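Local coordinates for SusD-like carbohydrate binding protein BF1063 (Bacteroides fragilis NCTC 9343, PDB 3I4G), which probably binds carbohydrate at the bacterial outer membrane, at residues D65-G68 against P72-K75; K197-A202 against N251-Q256; Y306-L311 against P476-T481; C397-E400 against T404-Q407. All coordinates share one frame; numbering follows the deposited sequence.

Contact 1 of 4, residues D65-G68 against P72-K75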
loop_
_atom_site.group_PDB
_atom_site.type_symbol
_atom_site.label_atom_id
_atom_site.label_comp_id
_atom_site.label_asym_id
_atom_site.label_seq_id
_atom_site.Cartn_x
_atom_site.Cartn_y
_atom_site.Cartn_z
ATOM N N ASP A 65 -14.607 -0.684 0.917
ATOM C CA ASP A 65 -14.858 0.201 -0.213
ATOM C C ASP A 65 -16.276 0.744 -0.114
ATOM O O ASP A 65 -17.209 -0.041 -0.036
ATOM C CB ASP A 65 -14.681 -0.592 -1.512
ATOM C CG ASP A 65 -14.563 0.277 -2.706
ATOM O OD1 ASP A 65 -15.562 0.858 -3.111
ATOM O OD2 ASP A 65 -13.467 0.423 -3.275
ATOM N N ARG A 66 -16.444 2.066 -0.116
ATOM C CA ARG A 66 -17.796 2.656 0.013
ATOM C C ARG A 66 -18.721 2.132 -1.063
ATOM O O ARG A 66 -19.923 2.168 -0.872
ATOM C CB ARG A 66 -17.733 4.183 -0.069
ATOM C CG ARG A 66 -18.981 4.917 0.455
ATOM C CD ARG A 66 -19.277 6.238 -0.281
ATOM N NE ARG A 66 -19.674 5.915 -1.635
ATOM C CZ ARG A 66 -19.007 6.190 -2.731
ATOM N NH1 ARG A 66 -17.969 7.022 -2.744
ATOM N NH2 ARG A 66 -19.461 5.694 -3.875
ATOM N N ARG A 67 -18.191 1.765 -2.239
ATOM C CA ARG A 67 -19.052 1.271 -3.328
ATOM C C ARG A 67 -19.721 -0.057 -2.953
ATOM O O ARG A 67 -20.697 -0.445 -3.602
ATOM C CB ARG A 67 -18.288 1.152 -4.650
ATOM C CG ARG A 67 -17.803 2.520 -5.124
ATOM C CD ARG A 67 -16.807 2.508 -6.241
ATOM N NE ARG A 67 -15.566 1.892 -5.810
ATOM C CZ ARG A 67 -14.450 1.858 -6.508
ATOM N NH1 ARG A 67 -14.396 2.364 -7.735
ATOM N NH2 ARG A 67 -13.380 1.295 -5.986
ATOM N N GLY A 68 -19.219 -0.744 -1.926
ATOM C CA GLY A 68 -19.918 -1.885 -1.395
ATOM C C GLY A 68 -19.565 -3.259 -1.906
ATOM O O GLY A 68 -18.677 -3.452 -2.748
ATOM N N PRO A 72 -16.960 -4.593 -8.136
ATOM C CA PRO A 72 -15.982 -5.630 -8.539
ATOM C C PRO A 72 -14.601 -5.470 -7.935
ATOM O O PRO A 72 -13.870 -6.461 -7.824
ATOM C CB PRO A 72 -15.981 -5.512 -10.083
ATOM C CG PRO A 72 -17.352 -4.960 -10.404
ATOM C CD PRO A 72 -17.584 -3.937 -9.290
ATOM N N PHE A 73 -14.209 -4.271 -7.493
ATOM C CA PHE A 73 -12.909 -4.149 -6.838
ATOM C C PHE A 73 -12.926 -4.906 -5.528
ATOM O O PHE A 73 -12.066 -5.720 -5.256
ATOM C CB PHE A 73 -12.566 -2.675 -6.604
ATOM C CG PHE A 73 -11.191 -2.422 -6.044
ATOM C CD1 PHE A 73 -10.045 -2.780 -6.738
ATOM C CD2 PHE A 73 -11.048 -1.745 -4.837
ATOM C CE1 PHE A 73 -8.794 -2.481 -6.230
ATOM C CE2 PHE A 73 -9.823 -1.444 -4.349
ATOM C CZ PHE A 73 -8.700 -1.786 -5.038
ATOM N N PHE A 74 -13.946 -4.665 -4.721
ATOM C CA PHE A 74 -14.124 -5.395 -3.465
ATOM C C PHE A 74 -14.210 -6.902 -3.689
ATOM O O PHE A 74 -13.709 -7.708 -2.878
ATOM C CB PHE A 74 -15.378 -4.855 -2.752
ATOM C CG PHE A 74 -15.691 -5.552 -1.470
ATOM C CD1 PHE A 74 -15.085 -5.156 -0.268
ATOM C CD2 PHE A 74 -16.585 -6.595 -1.442
ATOM C CE1 PHE A 74 -15.395 -5.808 0.934
ATOM C CE2 PHE A 74 -16.910 -7.198 -0.243
ATOM C CZ PHE A 74 -16.316 -6.795 0.927
ATOM N N LYS A 75 -14.771 -7.312 -4.818
ATOM C CA LYS A 75 -14.912 -8.720 -5.116
ATOM C C LYS A 75 -13.572 -9.431 -5.323
ATOM O O LYS A 75 -13.548 -10.649 -5.277
ATOM C CB LYS A 75 -15.805 -8.941 -6.331
ATOM C CG LYS A 75 -17.233 -8.608 -6.080
ATOM C CD LYS A 75 -18.054 -8.997 -7.313
ATOM C CE LYS A 75 -19.497 -8.640 -7.173
ATOM N NZ LYS A 75 -20.314 -9.120 -8.333
#
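With chi1 near -165° in Asp-65 and -175° in Phe-73, each side chain extends away from its own backbone nitrogen, and the carboxylate comes up against the rim of the aromatic ring. Asp-65 OD2 lies 3.6 Å from Phe-73 CD2, at the ring edge and near its plane, so the oxygen faces the slightly positive C-H border rather than the pi cloud. The two side chains cross at about a right angle, the carboxylate and ring planes being 67° apart. Arg-67 adds a second touch, its NH2 standing 4.0 Å from Phe-73 CD2 on a slanting approach. Its main business, however, is with the aspartate. The guanidinium grips Asp-65 side-on, with Arg-67 NE 2.9 Å from Asp-65 OD1 and Arg-67 NH2 2.8 Å from Asp-65 OD2; both bonds are nearly straight, and both oxygens are met on their syn sides. Asp-65 OD1 also takes the backbone N of Arg-67 at 2.9 Å with its anti lone pair. This last bond makes an Asx turn, set within a type I beta turn from Asp-65 to Gly-68 that leads the chain out of strand 63-65 on its way to helix 72-78. His-58 bonds Asp-65 OD2 and His-51 bonds Arg-67 NH2, so the buried carboxylate is held against rotation and is probably stabilised in its charged form. At the end of the turn, Gly-68 O rests 3.6 Å from Phe-74 CB, while the ring of Phe-74 meets that of Phe-64.

Contact 2 of 4, residues K197-A202 against N251-Q256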
loop_
_atom_site.group_PDB
_atom_site.type_symbol
_atom_site.label_atom_id
_atom_site.label_comp_id
_atom_site.label_asym_id
_atom_site.label_seq_id
_atom_site.Cartn_x
_atom_site.Cartn_y
_atom_site.Cartn_z
ATOM N N LYS A 197 19.355 3.173 -4.938
ATOM C CA LYS A 197 19.875 1.869 -4.609
ATOM C C LYS A 197 18.993 1.180 -3.576
ATOM O O LYS A 197 18.599 0.027 -3.713
ATOM C CB LYS A 197 21.313 2.044 -4.073
ATOM C CG LYS A 197 22.015 0.774 -3.699
ATOM C CD LYS A 197 23.457 1.014 -3.212
ATOM C CE LYS A 197 24.346 1.795 -4.170
ATOM N NZ LYS A 197 24.590 0.995 -5.409
ATOM N N GLN A 198 18.689 1.903 -2.507
ATOM C CA GLN A 198 17.860 1.365 -1.424
ATOM C C GLN A 198 16.447 1.009 -1.857
ATOM O O GLN A 198 15.848 0.101 -1.259
ATOM C CB GLN A 198 17.833 2.351 -0.249
ATOM C CG GLN A 198 19.161 2.469 0.500
ATOM C CD GLN A 198 20.088 3.555 -0.023
ATOM O OE1 GLN A 198 20.034 3.967 -1.222
ATOM N NE2 GLN A 198 20.940 4.068 0.886
ATOM N N ALA A 199 15.876 1.702 -2.842
ATOM C CA ALA A 199 14.552 1.317 -3.371
ATOM C C ALA A 199 14.632 -0.061 -4.015
ATOM O O ALA A 199 13.772 -0.933 -3.774
ATOM C CB ALA A 199 14.021 2.373 -4.363
ATOM N N ALA A 200 15.660 -0.277 -4.832
ATOM C CA ALA A 200 15.834 -1.591 -5.438
ATOM C C ALA A 200 16.106 -2.676 -4.388
ATOM O O ALA A 200 15.593 -3.787 -4.496
ATOM C CB ALA A 200 16.947 -1.535 -6.532
ATOM N N LEU A 201 16.923 -2.372 -3.369
ATOM C CA LEU A 201 17.167 -3.339 -2.311
ATOM C C LEU A 201 15.893 -3.657 -1.506
ATOM O O LEU A 201 15.741 -4.793 -1.026
ATOM C CB LEU A 201 18.288 -2.871 -1.345
ATOM C CG LEU A 201 19.678 -2.756 -1.913
ATOM C CD1 LEU A 201 20.610 -2.002 -0.957
ATOM C CD2 LEU A 201 20.185 -4.153 -2.195
ATOM N N ALA A 202 14.992 -2.691 -1.322
ATOM C CA ALA A 202 13.773 -2.942 -0.574
ATOM C C ALA A 202 12.866 -3.867 -1.361
ATOM O O ALA A 202 12.267 -4.778 -0.797
ATOM C CB ALA A 202 13.069 -1.635 -0.254
ATOM N N ASN A 251 11.430 8.160 3.793
ATOM C CA ASN A 251 10.710 7.813 2.567
ATOM C C ASN A 251 11.731 7.539 1.456
ATOM O O ASN A 251 12.275 8.439 0.855
ATOM C CB ASN A 251 9.719 8.909 2.177
ATOM C CG ASN A 251 8.528 8.987 3.114
ATOM O OD1 ASN A 251 8.223 8.024 3.835
ATOM N ND2 ASN A 251 7.865 10.146 3.133
ATOM N N ILE A 252 11.970 6.262 1.221
ATOM C CA ILE A 252 12.992 5.776 0.287
ATOM C C ILE A 252 12.508 5.862 -1.146
ATOM O O ILE A 252 13.243 6.315 -2.017
ATOM C CB ILE A 252 13.390 4.349 0.663
ATOM C CG1 ILE A 252 14.199 4.373 1.963
ATOM C CG2 ILE A 252 14.224 3.682 -0.451
ATOM C CD1 ILE A 252 14.366 3.010 2.662
ATOM N N PHE A 253 11.285 5.402 -1.388
ATOM C CA PHE A 253 10.665 5.433 -2.722
ATOM C C PHE A 253 9.239 5.916 -2.529
ATOM O O PHE A 253 8.545 5.443 -1.635
ATOM C CB PHE A 253 10.748 4.069 -3.432
ATOM C CG PHE A 253 10.317 4.117 -4.878
ATOM C CD1 PHE A 253 11.070 4.783 -5.817
ATOM C CD2 PHE A 253 9.158 3.492 -5.299
ATOM C CE1 PHE A 253 10.631 4.894 -7.129
ATOM C CE2 PHE A 253 8.745 3.586 -6.633
ATOM C CZ PHE A 253 9.470 4.287 -7.528
ATOM N N TYR A 254 8.777 6.811 -3.382
ATOM C CA TYR A 254 7.477 7.450 -3.225
ATOM C C TYR A 254 6.982 7.985 -4.535
ATOM O O TYR A 254 7.751 8.109 -5.524
ATOM C CB TYR A 254 7.593 8.592 -2.198
ATOM C CG TYR A 254 8.737 9.532 -2.446
ATOM C CD1 TYR A 254 8.640 10.530 -3.427
ATOM C CD2 TYR A 254 9.923 9.433 -1.716
ATOM C CE1 TYR A 254 9.731 11.408 -3.649
ATOM C CE2 TYR A 254 10.968 10.292 -1.927
ATOM C CZ TYR A 254 10.873 11.273 -2.877
ATOM O OH TYR A 254 11.955 12.129 -3.093
ATOM N N ILE A 255 5.695 8.336 -4.566
ATOM C CA ILE A 255 5.083 9.023 -5.694
ATOM C C ILE A 255 4.744 10.442 -5.258
ATOM O O ILE A 255 3.995 10.633 -4.291
ATOM C CB ILE A 255 3.802 8.322 -6.186
ATOM C CG1 ILE A 255 3.964 6.809 -6.360
ATOM C CG2 ILE A 255 3.366 8.998 -7.472
ATOM C CD1 ILE A 255 5.129 6.378 -7.300
ATOM N N GLN A 256 5.331 11.430 -5.939
ATOM C CA GLN A 256 5.057 12.815 -5.675
ATOM C C GLN A 256 4.089 13.336 -6.734
ATOM O O GLN A 256 4.349 13.177 -7.921
ATOM C CB GLN A 256 6.340 13.649 -5.691
ATOM C CG GLN A 256 6.087 15.124 -5.523
ATOM C CD GLN A 256 7.349 15.892 -5.412
ATOM O OE1 GLN A 256 8.102 16.013 -6.399
ATOM N NE2 GLN A 256 7.585 16.455 -4.260
#
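A classic beta bulge, in which Ile-252 and Phe-253 both face Ile-385 of strand 380-386, packs here against the first turn of helix 197-211. The bulge sets two successive residues against the helix, and the chain turns a corner at the second, Phe-253. The closest approach is made by the CG2 branch of Ile-252: CG1 lies beside the backbone N (chi1 -71°), which leaves CG2 anti to that nitrogen and pressed on the helix backbone, with Ile-252 CG2 3.5 Å from Ala-199 N and 3.8 Å from Gln-198 C. The same methyl also meets the base of the glutamine side chain, with Ile-252 CG2 3.9 Å from Gln-198 CB. Beside it, the Ala-199 methyl meets the root of the phenylalanine, Ala-199 CB lying 3.8 Å from Phe-253 CB. The Phe-253 ring then leads away to Trp-48 and Phe-127, which it meets edge-to-face. Gln-198 bends sharply at chi2 (91°), carrying its amide off the apolar patch, so that OE1 accepts from Phe-184 N and NE2 donates to Asp-229 OD2. Between helix and bulge, then, the join is made of methyl and methylene groups and of the helix backbone under Ile-252 CG2: the small alanine lets the strand corner come near, Ala-199 CA lying 5.7 Å from Phe-253 CA, and cohesion rests on dispersion and the exclusion of water, with the polar amide satisfied off to one side.

Contact 3 of 4, residues Y306-L311 against P476-T481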
loop_
_atom_site.group_PDB
_atom_site.type_symbol
_atom_site.label_atom_id
_atom_site.label_comp_id
_atom_site.label_asym_id
_atom_site.label_seq_id
_atom_site.Cartn_x
_atom_site.Cartn_y
_atom_site.Cartn_z
ATOM N N TYR A 306 -11.408 2.338 27.519
ATOM C CA TYR A 306 -12.215 2.556 26.317
ATOM C C TYR A 306 -13.243 3.654 26.563
ATOM O O TYR A 306 -14.067 3.561 27.490
ATOM C CB TYR A 306 -12.910 1.280 25.877
ATOM C CG TYR A 306 -13.996 1.499 24.858
ATOM C CD1 TYR A 306 -13.694 2.079 23.654
ATOM C CD2 TYR A 306 -15.308 1.123 25.092
ATOM C CE1 TYR A 306 -14.701 2.306 22.684
ATOM C CE2 TYR A 306 -16.310 1.334 24.141
ATOM C CZ TYR A 306 -15.989 1.930 22.938
ATOM O OH TYR A 306 -17.028 2.073 22.028
ATOM N N ASP A 307 -13.192 4.685 25.725
ATOM C CA ASP A 307 -14.093 5.827 25.848
ATOM C C ASP A 307 -14.841 5.998 24.550
ATOM O O ASP A 307 -14.257 6.493 23.576
ATOM C CB ASP A 307 -13.308 7.104 26.134
ATOM C CG ASP A 307 -14.205 8.276 26.514
ATOM O OD1 ASP A 307 -15.403 8.247 26.188
ATOM O OD2 ASP A 307 -13.689 9.214 27.167
ATOM N N PRO A 308 -16.124 5.603 24.502
ATOM C CA PRO A 308 -16.905 5.752 23.271
ATOM C C PRO A 308 -17.087 7.203 22.834
ATOM O O PRO A 308 -17.391 7.410 21.671
ATOM C CB PRO A 308 -18.269 5.108 23.601
ATOM C CG PRO A 308 -18.284 4.881 24.972
ATOM C CD PRO A 308 -16.918 4.945 25.560
ATOM N N SER A 309 -16.825 8.167 23.726
ATOM C CA SER A 309 -16.917 9.595 23.362
ATOM C C SER A 309 -15.624 10.130 22.742
ATOM O O SER A 309 -15.584 11.262 22.271
ATOM C CB SER A 309 -17.307 10.459 24.571
ATOM O OG SER A 309 -16.253 10.575 25.517
ATOM N N ASN A 310 -14.547 9.350 22.794
ATOM C CA ASN A 310 -13.272 9.766 22.206
ATOM C C ASN A 310 -12.509 8.509 21.859
ATOM O O ASN A 310 -11.722 7.985 22.629
ATOM C CB ASN A 310 -12.494 10.677 23.142
ATOM C CG ASN A 310 -11.257 11.241 22.471
ATOM O OD1 ASN A 310 -10.771 10.731 21.425
ATOM N ND2 ASN A 310 -10.729 12.312 23.048
ATOM N N LEU A 311 -12.755 8.032 20.653
ATOM C CA LEU A 311 -12.243 6.720 20.268
ATOM C C LEU A 311 -10.750 6.585 20.237
ATOM O O LEU A 311 -10.260 5.462 20.394
ATOM C CB LEU A 311 -12.816 6.316 18.912
ATOM C CG LEU A 311 -14.317 6.071 18.849
ATOM C CD1 LEU A 311 -14.696 5.552 17.450
ATOM C CD2 LEU A 311 -14.826 5.086 19.925
ATOM N N PRO A 476 -18.211 2.119 16.812
ATOM C CA PRO A 476 -19.208 1.828 17.828
ATOM C C PRO A 476 -20.165 2.998 18.054
ATOM O O PRO A 476 -19.721 4.146 18.092
ATOM C CB PRO A 476 -18.383 1.621 19.100
ATOM C CG PRO A 476 -16.983 1.958 18.789
ATOM C CD PRO A 476 -16.923 2.502 17.403
ATOM N N TYR A 477 -21.448 2.705 18.274
ATOM C CA TYR A 477 -22.474 3.706 18.480
ATOM C C TYR A 477 -23.413 3.358 19.647
ATOM O O TYR A 477 -24.625 3.293 19.477
ATOM C CB TYR A 477 -23.287 3.918 17.202
ATOM C CG TYR A 477 -22.518 4.653 16.140
ATOM C CD1 TYR A 477 -22.442 6.012 16.160
ATOM C CD2 TYR A 477 -21.849 3.974 15.117
ATOM C CE1 TYR A 477 -21.717 6.697 15.220
ATOM C CE2 TYR A 477 -21.150 4.654 14.180
ATOM C CZ TYR A 477 -21.082 6.009 14.219
ATOM O OH TYR A 477 -20.332 6.684 13.246
ATOM N N PRO A 478 -22.845 3.157 20.851
ATOM C CA PRO A 478 -23.722 2.872 21.983
ATOM C C PRO A 478 -24.714 4.002 22.241
ATOM O O PRO A 478 -25.789 3.734 22.750
ATOM C CB PRO A 478 -22.744 2.688 23.162
ATOM C CG PRO A 478 -21.521 3.418 22.771
ATOM C CD PRO A 478 -21.432 3.133 21.258
ATOM N N GLY A 479 -24.399 5.241 21.916
ATOM C CA GLY A 479 -25.338 6.330 22.199
ATOM C C GLY A 479 -26.352 6.581 21.112
ATOM O O GLY A 479 -27.121 7.516 21.232
ATOM N N SER A 480 -26.368 5.779 20.054
ATOM C CA SER A 480 -27.297 5.999 18.954
ATOM C C SER A 480 -28.680 5.461 19.197
ATOM O O SER A 480 -28.831 4.300 19.567
ATOM C CB SER A 480 -26.704 5.340 17.695
ATOM O OG SER A 480 -27.650 5.230 16.630
ATOM N N THR A 481 -29.682 6.315 18.971
ATOM C CA THR A 481 -31.070 5.947 19.132
ATOM C C THR A 481 -31.575 5.114 17.967
ATOM O O THR A 481 -32.470 4.298 18.154
ATOM C CB THR A 481 -31.992 7.197 19.238
ATOM O OG1 THR A 481 -31.917 7.936 18.021
ATOM C CG2 THR A 481 -31.572 8.075 20.393
HETATM O O HOH W 1 -19.350 5.854 20.235
#
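Pro-308 and Pro-476 bring two irregular backbones to within 7.1 Å, measured between their CA atoms, and each backbone is folded by a type I beta turn, Asp-307 to Asn-310 in one and Tyr-477 to Ser-480 in the other. The first turn is also an Asx turn: Asp-307 OD1 takes both the backbone N and the OG of Ser-309, which reach it from the same face of the carboxylate. Between the two segments, prolines do most of the touching. The phenol of Tyr-306 and the ring of Pro-476 slide past each other in opposite directions, bringing Tyr-306 OH 3.2 Å from Pro-476 CG, a close approach of oxygen to carbon. Leu-311 points its methyls at the ring carbons of the same proline, with Leu-311 CD1 3.8 Å from Pro-476 CD. Pro-476, the last residue of strand 471-476, is buried and is thus met from two directions. Farther out, toward solvent, the pyrrolidine rings of Pro-308 and Pro-478 lie aslant, Pro-308 CB meeting Pro-478 CG at 3.8 Å. The contact joins two peripheral loops of the SusD-family region, its centre about 30 Å from the centre of the chain. A single water bridges two proline carbonyls, donating one hydrogen to Pro-308 O at 2.9 Å and the other to Pro-476 O at 2.8 Å.

Contact 4 of 4, residues C397-E400 against T404-Q407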
loop_
_atom_site.group_PDB
_atom_site.type_symbol
_atom_site.label_atom_id
_atom_site.label_comp_id
_atom_site.label_asym_id
_atom_site.label_seq_id
_atom_site.Cartn_x
_atom_site.Cartn_y
_atom_site.Cartn_z
ATOM N N CYS A 397 12.303 -11.184 8.808
ATOM C CA CYS A 397 13.171 -12.143 8.119
ATOM C C CYS A 397 14.076 -12.878 9.103
ATOM O O CYS A 397 14.293 -14.095 8.966
ATOM C CB CYS A 397 13.994 -11.479 7.004
ATOM S SG CYS A 397 13.033 -10.987 5.570
ATOM N N LEU A 398 14.645 -12.172 10.071
ATOM C CA LEU A 398 15.503 -12.846 11.067
ATOM C C LEU A 398 14.709 -13.874 11.846
ATOM O O LEU A 398 15.192 -14.990 12.088
ATOM C CB LEU A 398 16.104 -11.855 12.053
ATOM C CG LEU A 398 17.123 -10.861 11.523
ATOM C CD1 LEU A 398 17.478 -9.892 12.691
ATOM C CD2 LEU A 398 18.377 -11.538 10.977
ATOM N N VAL A 399 13.508 -13.500 12.289
ATOM C CA VAL A 399 12.631 -14.416 13.019
ATOM C C VAL A 399 12.307 -15.656 12.184
ATOM O O VAL A 399 12.465 -16.801 12.633
ATOM C CB VAL A 399 11.339 -13.744 13.405
ATOM C CG1 VAL A 399 10.284 -14.780 13.918
ATOM C CG2 VAL A 399 11.616 -12.652 14.444
ATOM N N GLU A 400 11.970 -15.459 10.927
ATOM C CA GLU A 400 11.581 -16.593 10.069
ATOM C C GLU A 400 12.761 -17.429 9.659
ATOM O O GLU A 400 12.609 -18.634 9.374
ATOM C CB GLU A 400 10.840 -16.084 8.828
ATOM C CG GLU A 400 9.527 -15.422 9.089
ATOM C CD GLU A 400 8.444 -16.338 9.596
ATOM O OE1 GLU A 400 8.625 -17.568 9.662
ATOM O OE2 GLU A 400 7.384 -15.814 9.985
ATOM N N THR A 404 18.924 -15.767 16.126
ATOM C CA THR A 404 18.722 -15.309 17.518
ATOM C C THR A 404 18.438 -13.810 17.546
ATOM O O THR A 404 19.091 -13.033 16.867
ATOM C CB THR A 404 19.919 -15.592 18.420
ATOM O OG1 THR A 404 21.046 -14.818 17.973
ATOM C CG2 THR A 404 20.247 -17.072 18.382
ATOM N N ILE A 405 17.409 -13.449 18.290
ATOM C CA ILE A 405 17.027 -12.069 18.425
ATOM C C ILE A 405 17.516 -11.577 19.780
ATOM O O ILE A 405 17.305 -12.232 20.803
ATOM C CB ILE A 405 15.519 -11.925 18.347
ATOM C CG1 ILE A 405 14.967 -12.621 17.080
ATOM C CG2 ILE A 405 15.136 -10.452 18.429
ATOM C CD1 ILE A 405 15.537 -12.101 15.785
ATOM N N THR A 406 18.226 -10.463 19.760
ATOM C CA THR A 406 18.735 -9.825 20.958
ATOM C C THR A 406 17.989 -8.528 21.218
ATOM O O THR A 406 17.340 -7.972 20.327
ATOM C CB THR A 406 20.208 -9.461 20.823
ATOM O OG1 THR A 406 20.382 -8.456 19.814
ATOM C CG2 THR A 406 21.055 -10.698 20.483
ATOM N N GLN A 407 18.104 -8.012 22.431
ATOM C CA GLN A 407 17.502 -6.725 22.719
ATOM C C GLN A 407 18.114 -5.648 21.811
ATOM O O GLN A 407 17.413 -4.731 21.411
ATOM C CB GLN A 407 17.654 -6.346 24.191
ATOM C CG GLN A 407 16.873 -5.123 24.608
ATOM C CD GLN A 407 15.377 -5.336 24.435
ATOM O OE1 GLN A 407 14.850 -6.360 24.871
ATOM N NE2 GLN A 407 14.689 -4.378 23.824
#
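Ile-405 meets Leu-398 and Val-399 through a single methyl, CD1, and two torsions put it there. The isoleucine does not set out straight at the helix; chi1 of -52° sets CG1 beside the backbone N, and chi2 of -58° then folds the chain back instead of extending it, turning CD1 inward to the last turn of helix 387-400. An extended chain would carry this methyl in another direction, so the bend is what makes the contact. Ile-405 CD1 comes to rest 3.8 Å from Leu-398 CB, close to the root of the leucine rather than to its tip, while the leucine side chain also touches Ala-218 of helix 214-227 and Ile-409 of helix 407-412. On the other residue the branch matters: Val-399 has CG1 anti to its nitrogen (chi1 168°), and this leaves CG2 beside the nitrogen, from where it faces the isoleucine, Val-399 CG2 lying 4.2 Å from Ile-405 CD1. The contact lies at the link between two successive helices, 387-400 and 407-412, where a short loop redirects the chain. Thr-406, next to the isoleucine, is the N-cap of the second helix, its OG1 bonded to Ile-409 N. Leu-436 of helix 433-447 touches both Val-399 and Ile-405 and extends the apolar cluster. Since only carbon atoms meet between the segments, the attraction is undirected dispersion and water exclusion, and any specificity probably comes from the shape that the rotamers give.

How the contacts relate
The four contacts are spread over one large chain in which helices far outnumber strands. Contacts 1 and 4 are local, each joining segments separated by three residues, whereas contacts 2 and 3 link distant parts of the sequence. Contacts 1, 2 and 3 open in that order, and contact 4 falls between the two segments of contact 3. Contacts 2 and 4 are the closest pair, with centres about 24 Å apart, and share helix 214-227, which touches side chains of both. Contact 3 lies about 40 Å from each of them, centre to centre, and about 27 Å from contact 1. None touches another: contact 2 lies nearest the centre of the chain and contact 3, between two loops, farthest out.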